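Lipid-transfer protein (Thermomonospora curvata, PDB 6OK1) belongs to the thiolase superfamily as a lipid-transfer protein, its chain built of two related alpha/beta halves and assembled with three other protein chains. Local coordinates at residues A[8-13]-A[240-245]; A[353-358]-A[385-390]; A[150-155]-A[297-302]. All blocks are in the same frame, centred on the assembly; numbering follows the deposited sequence.

Contact 1 (A[8-13]-A[240-245]); sequences AAIAGI and ALIWGA
Antiparallel beta pairing at the middle of the thiolase core joins Ala9 and Ile10 of strand 8-15 to Leu241 and Ala240 of strand 240-248. The first strand lies at the margin of the N-terminal half of the mixed sheet and the second at that of the C-terminal half, so this pairing makes the two halves one continuous sheet. Ile10 and Ala240 form the hydrogen-bonded pair: Ile10 N gives to Ala240 O at 2.9 Å, and Ala240 N returns a longer bond to Ile10 O at 3.2 Å. Next to them Ala9 and Leu241 are a non-hydrogen-bonded pair, with their CA atoms only 4.1 Å apart. The third bond, Ile242 N to Ala8 O, is nearly straight at the hydrogen (169°).

Small and branched apolar residues suit the helix-covered face. There the small Ala240 sits beside the branched Ile10, CB to CB 4.3 Å, and helix 348-359 receives Ile10 through Ile351 and Val355. With chi1 at -61°, Ile242 has CG1 beside its own backbone N, and CD1 reaches across to CG1 of Ile10 (4.1 Å), the two chains crossing at about a right angle; helix 86-98 packs on Ile242 and Ala8. On the reverse face Ala9 CB lies 4.2 Å from Leu241 CD1, and the loop residues Pro239 and Asp390 adjoin them. The strands run at 147° to each other, and at Ala8 and Ile242 the return bond is replaced by a water, which accepts from Ala8 N at 3.0 Å and donates to Ile242 O at 2.8 Å.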
loop_
_atom_site.group_PDB
_atom_site.type_symbol
_atom_site.label_atom_id
_atom_site.label_comp_id
_atom_site.label_asym_id
_atom_site.label_seq_id
_atom_site.Cartn_x
_atom_site.Cartn_y
_atom_site.Cartn_z
ATOM N N ALA A 8 -18.856 -6.231 -12.850
ATOM C CA ALA A 8 -18.697 -4.814 -12.579
ATOM C C ALA A 8 -18.341 -4.073 -13.854
ATOM O O ALA A 8 -17.886 -4.657 -14.844
ATOM C CB ALA A 8 -17.585 -4.569 -11.541
ATOM N N ALA A 9 -18.522 -2.759 -13.811
ATOM C CA ALA A 9 -18.242 -1.955 -14.976
ATOM C C ALA A 9 -17.738 -0.570 -14.574
ATOM O O ALA A 9 -18.097 -0.054 -13.516
ATOM C CB ALA A 9 -19.512 -1.812 -15.827
ATOM N N ILE A 10 -16.974 0.053 -15.466
ATOM C CA ILE A 10 -16.583 1.451 -15.306
ATOM C C ILE A 10 -17.663 2.335 -15.908
ATOM O O ILE A 10 -17.955 2.274 -17.111
ATOM C CB ILE A 10 -15.220 1.746 -15.945
ATOM C CG1 ILE A 10 -14.122 0.902 -15.280
ATOM C CG2 ILE A 10 -14.908 3.245 -15.807
ATOM C CD1 ILE A 10 -12.761 1.047 -15.909
ATOM N N ALA A 11 -18.239 3.170 -15.063
ATOM C CA ALA A 11 -19.331 4.042 -15.432
ATOM C C ALA A 11 -18.936 5.498 -15.485
ATOM O O ALA A 11 -19.669 6.297 -16.073
ATOM C CB ALA A 11 -20.484 3.887 -14.436
ATOM N N GLY A 12 -17.809 5.859 -14.874
ATOM C CA GLY A 12 -17.370 7.234 -14.845
ATOM C C GLY A 12 -15.869 7.335 -14.954
ATOM O O GLY A 12 -15.138 6.505 -14.401
ATOM N N ILE A 13 -15.425 8.360 -15.683
ATOM C CA ILE A 13 -14.029 8.755 -15.781
ATOM C C ILE A 13 -13.931 10.252 -15.511
ATOM O O ILE A 13 -14.815 11.040 -15.865
ATOM C CB ILE A 13 -13.405 8.396 -17.152
ATOM C CG1 ILE A 13 -14.099 9.163 -18.287
ATOM C CG2 ILE A 13 -13.485 6.880 -17.369
ATOM C CD1 ILE A 13 -13.522 8.880 -19.658
ATOM N N ALA A 240 -18.691 0.233 -19.478
ATOM C CA ALA A 240 -17.477 -0.421 -19.938
ATOM C C ALA A 240 -17.302 -1.613 -19.004
ATOM O O ALA A 240 -16.810 -1.471 -17.891
ATOM C CB ALA A 240 -16.284 0.530 -19.904
ATOM N N LEU A 241 -17.779 -2.779 -19.424
ATOM C CA LEU A 241 -17.803 -3.910 -18.518
ATOM C C LEU A 241 -16.392 -4.418 -18.303
ATOM O O LEU A 241 -15.582 -4.467 -19.234
ATOM C CB LEU A 241 -18.663 -5.041 -19.086
ATOM C CG LEU A 241 -20.154 -5.006 -18.726
ATOM C CD1 LEU A 241 -20.824 -3.760 -19.270
ATOM C CD2 LEU A 241 -20.813 -6.257 -19.279
ATOM N N ILE A 242 -16.125 -4.845 -17.079
ATOM C CA ILE A 242 -14.832 -5.401 -16.716
ATOM C C ILE A 242 -14.948 -6.910 -16.933
ATOM O O ILE A 242 -15.304 -7.675 -16.031
ATOM C CB ILE A 242 -14.441 -5.018 -15.291
ATOM C CG1 ILE A 242 -14.340 -3.489 -15.196
ATOM C CG2 ILE A 242 -13.129 -5.624 -14.928
ATOM C CD1 ILE A 242 -14.446 -2.947 -13.766
ATOM N N TRP A 243 -14.617 -7.336 -18.153
ATOM C CA TRP A 243 -14.657 -8.747 -18.526
ATOM C C TRP A 243 -13.416 -9.511 -18.100
ATOM O O TRP A 243 -13.490 -10.725 -17.863
ATOM C CB TRP A 243 -14.824 -8.898 -20.029
ATOM C CG TRP A 243 -16.248 -8.739 -20.423
ATOM C CD1 TRP A 243 -16.771 -7.774 -21.209
ATOM C CD2 TRP A 243 -17.351 -9.560 -19.994
ATOM N NE1 TRP A 243 -18.140 -7.951 -21.345
ATOM C CE2 TRP A 243 -18.518 -9.038 -20.600
ATOM C CE3 TRP A 243 -17.462 -10.687 -19.182
ATOM C CZ2 TRP A 243 -19.769 -9.596 -20.404
ATOM C CZ3 TRP A 243 -18.719 -11.251 -18.995
ATOM C CH2 TRP A 243 -19.852 -10.697 -19.597
ATOM N N GLY A 244 -12.282 -8.834 -18.025
ATOM C CA GLY A 244 -11.090 -9.410 -17.455
ATOM C C GLY A 244 -10.393 -8.385 -16.591
ATOM O O GLY A 244 -10.351 -7.194 -16.922
ATOM N N ALA A 245 -9.860 -8.853 -15.476
ATOM C CA ALA A 245 -9.074 -8.009 -14.575
ATOM C C ALA A 245 -8.126 -8.925 -13.841
ATOM O O ALA A 245 -8.577 -9.853 -13.167
ATOM C CB ALA A 245 -9.976 -7.261 -13.593
HETATM O O HOH W 1 -16.172 -7.359 -13.364
#

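Contact 2 (A[353-358]-A[385-390])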
loop_
_atom_site.group_PDB
_atom_site.type_symbol
_atom_site.label_atom_id
_atom_site.label_comp_id
_atom_site.label_asym_id
_atom_site.label_seq_id
_atom_site.Cartn_x
_atom_site.Cartn_y
_atom_site.Cartn_z
ATOM N N GLU A 353 -8.846 5.976 -21.535
ATOM C CA GLU A 353 -8.972 5.903 -22.989
ATOM C C GLU A 353 -9.672 4.619 -23.409
ATOM O O GLU A 353 -10.506 4.634 -24.315
ATOM C CB GLU A 353 -7.601 6.005 -23.665
ATOM C CG GLU A 353 -7.606 5.747 -25.180
ATOM C CD GLU A 353 -8.324 6.832 -25.992
ATOM O OE1 GLU A 353 -8.710 7.885 -25.442
ATOM O OE2 GLU A 353 -8.495 6.609 -27.200
ATOM N N ALA A 354 -9.360 3.501 -22.748
ATOM C CA ALA A 354 -10.041 2.243 -23.048
ATOM C C ALA A 354 -11.540 2.375 -22.833
ATOM O O ALA A 354 -12.346 1.839 -23.603
ATOM C CB ALA A 354 -9.462 1.136 -22.166
ATOM N N VAL A 355 -11.930 3.081 -21.778
ATOM C CA VAL A 355 -13.343 3.323 -21.522
ATOM C C VAL A 355 -13.959 4.119 -22.672
ATOM O O VAL A 355 -15.045 3.792 -23.173
ATOM C CB VAL A 355 -13.517 4.045 -20.174
ATOM C CG1 VAL A 355 -14.972 4.534 -20.001
ATOM C CG2 VAL A 355 -13.114 3.122 -18.989
ATOM N N ARG A 356 -13.268 5.164 -23.127
ATOM C CA ARG A 356 -13.790 5.934 -24.256
ATOM C C ARG A 356 -13.952 5.069 -25.491
ATOM O O ARG A 356 -14.946 5.197 -26.222
ATOM C CB ARG A 356 -12.880 7.117 -24.561
ATOM C CG ARG A 356 -12.850 8.165 -23.490
ATOM C CD ARG A 356 -11.993 9.350 -23.967
ATOM N NE ARG A 356 -11.524 10.128 -22.854
ATOM C CZ ARG A 356 -10.292 10.110 -22.357
ATOM N NH1 ARG A 356 -9.300 9.406 -22.913
ATOM N NH2 ARG A 356 -10.064 10.869 -21.315
ATOM N N LEU A 357 -12.981 4.191 -25.755
ATOM C CA LEU A 357 -13.078 3.328 -26.927
ATOM C C LEU A 357 -14.331 2.460 -26.847
ATOM O O LEU A 357 -15.068 2.329 -27.840
ATOM C CB LEU A 357 -11.812 2.473 -27.047
ATOM C CG LEU A 357 -10.533 3.199 -27.478
ATOM C CD1 LEU A 357 -9.287 2.327 -27.200
ATOM C CD2 LEU A 357 -10.587 3.560 -28.929
ATOM N N VAL A 358 -14.621 1.900 -25.659
ATOM C CA VAL A 358 -15.832 1.093 -25.501
ATOM C C VAL A 358 -17.076 1.958 -25.687
ATOM O O VAL A 358 -18.053 1.537 -26.324
ATOM C CB VAL A 358 -15.832 0.382 -24.135
ATOM C CG1 VAL A 358 -17.184 -0.303 -23.884
ATOM C CG2 VAL A 358 -14.706 -0.638 -24.080
ATOM N N LEU A 385 -6.509 -5.347 -17.934
ATOM C CA LEU A 385 -7.962 -5.417 -18.018
ATOM C C LEU A 385 -8.355 -5.808 -19.423
ATOM O O LEU A 385 -7.673 -5.467 -20.385
ATOM C CB LEU A 385 -8.647 -4.083 -17.739
ATOM C CG LEU A 385 -8.336 -3.450 -16.384
ATOM C CD1 LEU A 385 -8.742 -2.014 -16.415
ATOM C CD2 LEU A 385 -9.008 -4.206 -15.254
ATOM N N ILE A 386 -9.512 -6.456 -19.543
ATOM C CA ILE A 386 -10.275 -6.396 -20.788
ATOM C C ILE A 386 -11.579 -5.689 -20.450
ATOM O O ILE A 386 -12.339 -6.148 -19.587
ATOM C CB ILE A 386 -10.510 -7.778 -21.419
ATOM C CG1 ILE A 386 -9.176 -8.386 -21.880
ATOM C CG2 ILE A 386 -11.482 -7.656 -22.617
ATOM C CD1 ILE A 386 -9.251 -9.859 -22.328
ATOM N N LEU A 387 -11.795 -4.540 -21.085
ATOM C CA LEU A 387 -13.044 -3.797 -21.000
ATOM C C LEU A 387 -13.850 -4.065 -22.265
ATOM O O LEU A 387 -13.289 -4.115 -23.366
ATOM C CB LEU A 387 -12.795 -2.294 -20.851
ATOM C CG LEU A 387 -11.957 -1.886 -19.643
ATOM C CD1 LEU A 387 -11.856 -0.389 -19.603
ATOM C CD2 LEU A 387 -12.565 -2.414 -18.360
ATOM N N GLY A 388 -15.159 -4.251 -22.104
ATOM C CA GLY A 388 -15.995 -4.630 -23.226
ATOM C C GLY A 388 -17.359 -3.971 -23.221
ATOM O O GLY A 388 -17.893 -3.563 -22.187
ATOM N N ALA A 389 -17.917 -3.871 -24.423
ATOM C CA ALA A 389 -19.300 -3.443 -24.552
ATOM C C ALA A 389 -20.206 -4.380 -23.759
ATOM O O ALA A 389 -19.877 -5.546 -23.508
ATOM C CB ALA A 389 -19.720 -3.411 -26.021
ATOM N N ASP A 390 -21.334 -3.839 -23.315
ATOM C CA ASP A 390 -22.279 -4.614 -22.525
ATOM C C ASP A 390 -22.794 -5.778 -23.361
ATOM O O ASP A 390 -23.211 -5.580 -24.499
ATOM C CB ASP A 390 -23.435 -3.711 -22.091
ATOM C CG ASP A 390 -24.322 -4.346 -21.030
ATOM O OD1 ASP A 390 -24.177 -5.564 -20.747
ATOM O OD2 ASP A 390 -25.159 -3.600 -20.463
#
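With chi1 at -58°, Leu387 sets CG opposite its carbonyl carbon, and the extended second torsion (-177°) carries CD1 out from the strand to the helix. Val358 has CG1 trans to its backbone N (chi1 172°), which spreads its two methyls along the strand backbone. CD1 of Leu387 touches both Ala354 CB and Val355 CG2, 3.8 Å from each. Val358 CG2 lies 3.8 Å from Leu387 O, while its CG1 approaches Gly388 C at 3.7 Å and is equally close to Ala389 N.

This is helix-on-sheet packing in the C-terminal half of the thiolase fold: helix 348-359 covers strand 382-388, their local axes 8.3 Å apart. Ala354 and Val358, one helical turn apart, both point at the strand; the small alanine admits the leucine, and the beta-branched valine is wide enough to span two peptide units. Ile10 joins the cluster from strand 8-15, touching both Val355 and Leu387. Elsewhere on the helix, Arg356 NH1 forms a salt bridge with Glu353 OE1 in the guanidinium plane, away from the residues that meet the strand. Apolar side chains meet each other and the strand backbone without a polar bond between the segments, so the hydrophobic effect and fit probably hold them.

Contact 3 (A[150-155]-A[297-302]); sequences QWVAMF and FTPLVL
Val152 and Phe297 make the tight end of this contact: CG2 of the valine comes to 3.6 Å from CD2 of the phenylalanine, meeting the ring obliquely. The first torsion of Val152 (170°) turns CG1 trans to the backbone N, which aims CG2 at the ring and CG1 at Phe297 CB (4.0 Å) and Leu300 CG (4.1 Å). A beta-branched residue suits this place because its two methyls meet the phenylalanine ring and the leucine from one residue. Packing is looser toward the turn, where the same CG1 is 4.4 Å from Pro299 CD, and one helical turn on, where Phe155 offers only CB to Leu300 CD2 at 4.2 Å; its ring meets Tyr259 instead.

Within the thiolase fold, helix 148-163 of the N-terminal half is laid against the type I turn Thr298-Val301, which leads into helix 301-307 of the C-terminal half. Pro299 occupies the second position of that turn, where its restricted phi (-66°) fits. Thr298 points away from the helix, and its OG1 bonds to Asp213 OD1. On its outer side Gln150, Ala153 and Met154 of helix 148-163 meet the chain of another protein in the assembly, Met154 O accepting a hydrogen bond.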
loop_
_atom_site.group_PDB
_atom_site.type_symbol
_atom_site.label_atom_id
_atom_site.label_comp_id
_atom_site.label_asym_id
_atom_site.label_seq_id
_atom_site.Cartn_x
_atom_site.Cartn_y
_atom_site.Cartn_z
ATOM N N GLN A 150 17.478 3.233 -17.663
ATOM C CA GLN A 150 18.582 2.279 -17.704
ATOM C C GLN A 150 18.095 0.883 -17.365
ATOM O O GLN A 150 18.544 -0.105 -17.961
ATOM C CB GLN A 150 19.668 2.711 -16.733
ATOM C CG GLN A 150 20.345 4.040 -17.129
ATOM C CD GLN A 150 21.091 4.696 -15.989
ATOM O OE1 GLN A 150 20.978 4.285 -14.820
ATOM N NE2 GLN A 150 21.857 5.744 -16.316
ATOM N N TRP A 151 17.179 0.780 -16.398
ATOM C CA TRP A 151 16.667 -0.537 -16.045
ATOM C C TRP A 151 15.980 -1.187 -17.238
ATOM O O TRP A 151 16.134 -2.391 -17.459
ATOM C CB TRP A 151 15.721 -0.448 -14.828
ATOM C CG TRP A 151 16.380 0.071 -13.630
ATOM C CD1 TRP A 151 17.685 -0.051 -13.312
ATOM C CD2 TRP A 151 15.783 0.879 -12.588
ATOM N NE1 TRP A 151 17.953 0.630 -12.134
ATOM C CE2 TRP A 151 16.800 1.192 -11.671
ATOM C CE3 TRP A 151 14.482 1.352 -12.352
ATOM C CZ2 TRP A 151 16.578 1.966 -10.544
ATOM C CZ3 TRP A 151 14.253 2.112 -11.226
ATOM C CH2 TRP A 151 15.303 2.424 -10.340
ATOM N N VAL A 152 15.231 -0.398 -18.021
ATOM C CA VAL A 152 14.544 -0.901 -19.203
ATOM C C VAL A 152 15.550 -1.204 -20.299
ATOM O O VAL A 152 15.415 -2.192 -21.037
ATOM C CB VAL A 152 13.478 0.112 -19.682
ATOM C CG1 VAL A 152 12.918 -0.279 -21.064
ATOM C CG2 VAL A 152 12.323 0.214 -18.660
ATOM N N ALA A 153 16.571 -0.361 -20.423
ATOM C CA ALA A 153 17.555 -0.528 -21.488
ATOM C C ALA A 153 18.259 -1.863 -21.388
ATOM O O ALA A 153 18.598 -2.462 -22.417
ATOM C CB ALA A 153 18.555 0.604 -21.440
ATOM N N MET A 154 18.452 -2.375 -20.167
ATOM C CA MET A 154 19.112 -3.661 -20.003
ATOM C C MET A 154 18.318 -4.789 -20.650
ATOM O O MET A 154 18.899 -5.690 -21.288
ATOM C CB MET A 154 19.341 -3.936 -18.514
ATOM C CG MET A 154 20.317 -5.075 -18.255
ATOM S SD MET A 154 22.016 -4.692 -18.662
ATOM C CE MET A 154 22.465 -3.717 -17.225
ATOM N N PHE A 155 16.987 -4.740 -20.544
ATOM C CA PHE A 155 16.137 -5.696 -21.244
ATOM C C PHE A 155 16.159 -5.461 -22.750
ATOM O O PHE A 155 16.243 -6.407 -23.544
ATOM C CB PHE A 155 14.687 -5.584 -20.768
ATOM C CG PHE A 155 14.472 -5.965 -19.335
ATOM C CD1 PHE A 155 14.748 -7.266 -18.891
ATOM C CD2 PHE A 155 13.940 -5.058 -18.433
ATOM C CE1 PHE A 155 14.531 -7.622 -17.580
ATOM C CE2 PHE A 155 13.691 -5.426 -17.111
ATOM C CZ PHE A 155 13.990 -6.712 -16.696
ATOM N N PHE A 297 8.241 3.678 -21.565
ATOM C CA PHE A 297 9.371 3.486 -22.465
ATOM C C PHE A 297 8.894 2.612 -23.614
ATOM O O PHE A 297 8.124 1.669 -23.407
ATOM C CB PHE A 297 10.556 2.823 -21.737
ATOM C CG PHE A 297 11.083 3.645 -20.605
ATOM C CD1 PHE A 297 11.931 4.714 -20.844
ATOM C CD2 PHE A 297 10.694 3.379 -19.301
ATOM C CE1 PHE A 297 12.395 5.491 -19.799
ATOM C CE2 PHE A 297 11.159 4.159 -18.266
ATOM C CZ PHE A 297 12.012 5.199 -18.513
ATOM N N THR A 298 9.361 2.889 -24.811
ATOM C CA THR A 298 8.871 2.148 -25.962
ATOM C C THR A 298 9.257 0.679 -26.057
ATOM O O THR A 298 8.491 -0.096 -26.629
ATOM C CB THR A 298 9.357 2.816 -27.239
ATOM O OG1 THR A 298 10.787 2.933 -27.181
ATOM C CG2 THR A 298 8.665 4.184 -27.431
ATOM N N PRO A 299 10.453 0.252 -25.632
ATOM C CA PRO A 299 10.896 -1.085 -26.068
ATOM C C PRO A 299 10.058 -2.216 -25.535
ATOM O O PRO A 299 9.950 -3.243 -26.209
ATOM C CB PRO A 299 12.333 -1.174 -25.556
ATOM C CG PRO A 299 12.767 0.269 -25.447
ATOM C CD PRO A 299 11.548 1.004 -24.991
ATOM N N LEU A 300 9.501 -2.096 -24.329
ATOM C CA LEU A 300 8.763 -3.215 -23.772
ATOM C C LEU A 300 7.371 -3.339 -24.365
ATOM O O LEU A 300 6.648 -4.269 -24.016
ATOM C CB LEU A 300 8.680 -3.100 -22.244
ATOM C CG LEU A 300 10.046 -3.102 -21.534
ATOM C CD1 LEU A 300 9.923 -3.003 -20.009
ATOM C CD2 LEU A 300 10.850 -4.328 -21.893
ATOM N N VAL A 301 6.990 -2.441 -25.270
ATOM C CA VAL A 301 5.749 -2.663 -26.008
ATOM C C VAL A 301 5.861 -3.906 -26.868
ATOM O O VAL A 301 4.869 -4.619 -27.065
ATOM C CB VAL A 301 5.399 -1.418 -26.835
ATOM C CG1 VAL A 301 4.205 -1.698 -27.780
ATOM C CG2 VAL A 301 5.061 -0.254 -25.905
ATOM N N LEU A 302 7.065 -4.201 -27.398
ATOM C CA LEU A 302 7.212 -5.317 -28.309
ATOM C C LEU A 302 6.973 -6.657 -27.598
ATOM O O LEU A 302 6.136 -7.427 -28.056
ATOM C CB LEU A 302 8.573 -5.264 -29.014
ATOM C CG LEU A 302 8.642 -4.364 -30.257
ATOM C CD1 LEU A 302 8.543 -2.897 -29.878
ATOM C CD2 LEU A 302 9.935 -4.564 -31.035
#

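Overall arrangement
From the N terminus, residues 8-13 open the longest loop, which contact 1 closes 227 residues later at 240-245. Residues 150-155 lie inside that loop, but their partners at 297-302 come after it, so contacts 1 and 3 cross, tying N-terminal half to C-terminal half twice, at centres 29 Å apart on opposite sides of the chain's centre. Contact 2 opens after both have closed and bridges only a short loop within the C-terminal half. In space it adjoins contact 1, since strands 240-248 and 382-388 are sheet neighbours, with Leu241 N 2.9 Å from Gly388 O. Contact 3 stands apart, its nearest atoms about 14 Å from contact 2, beside the chain of another protein.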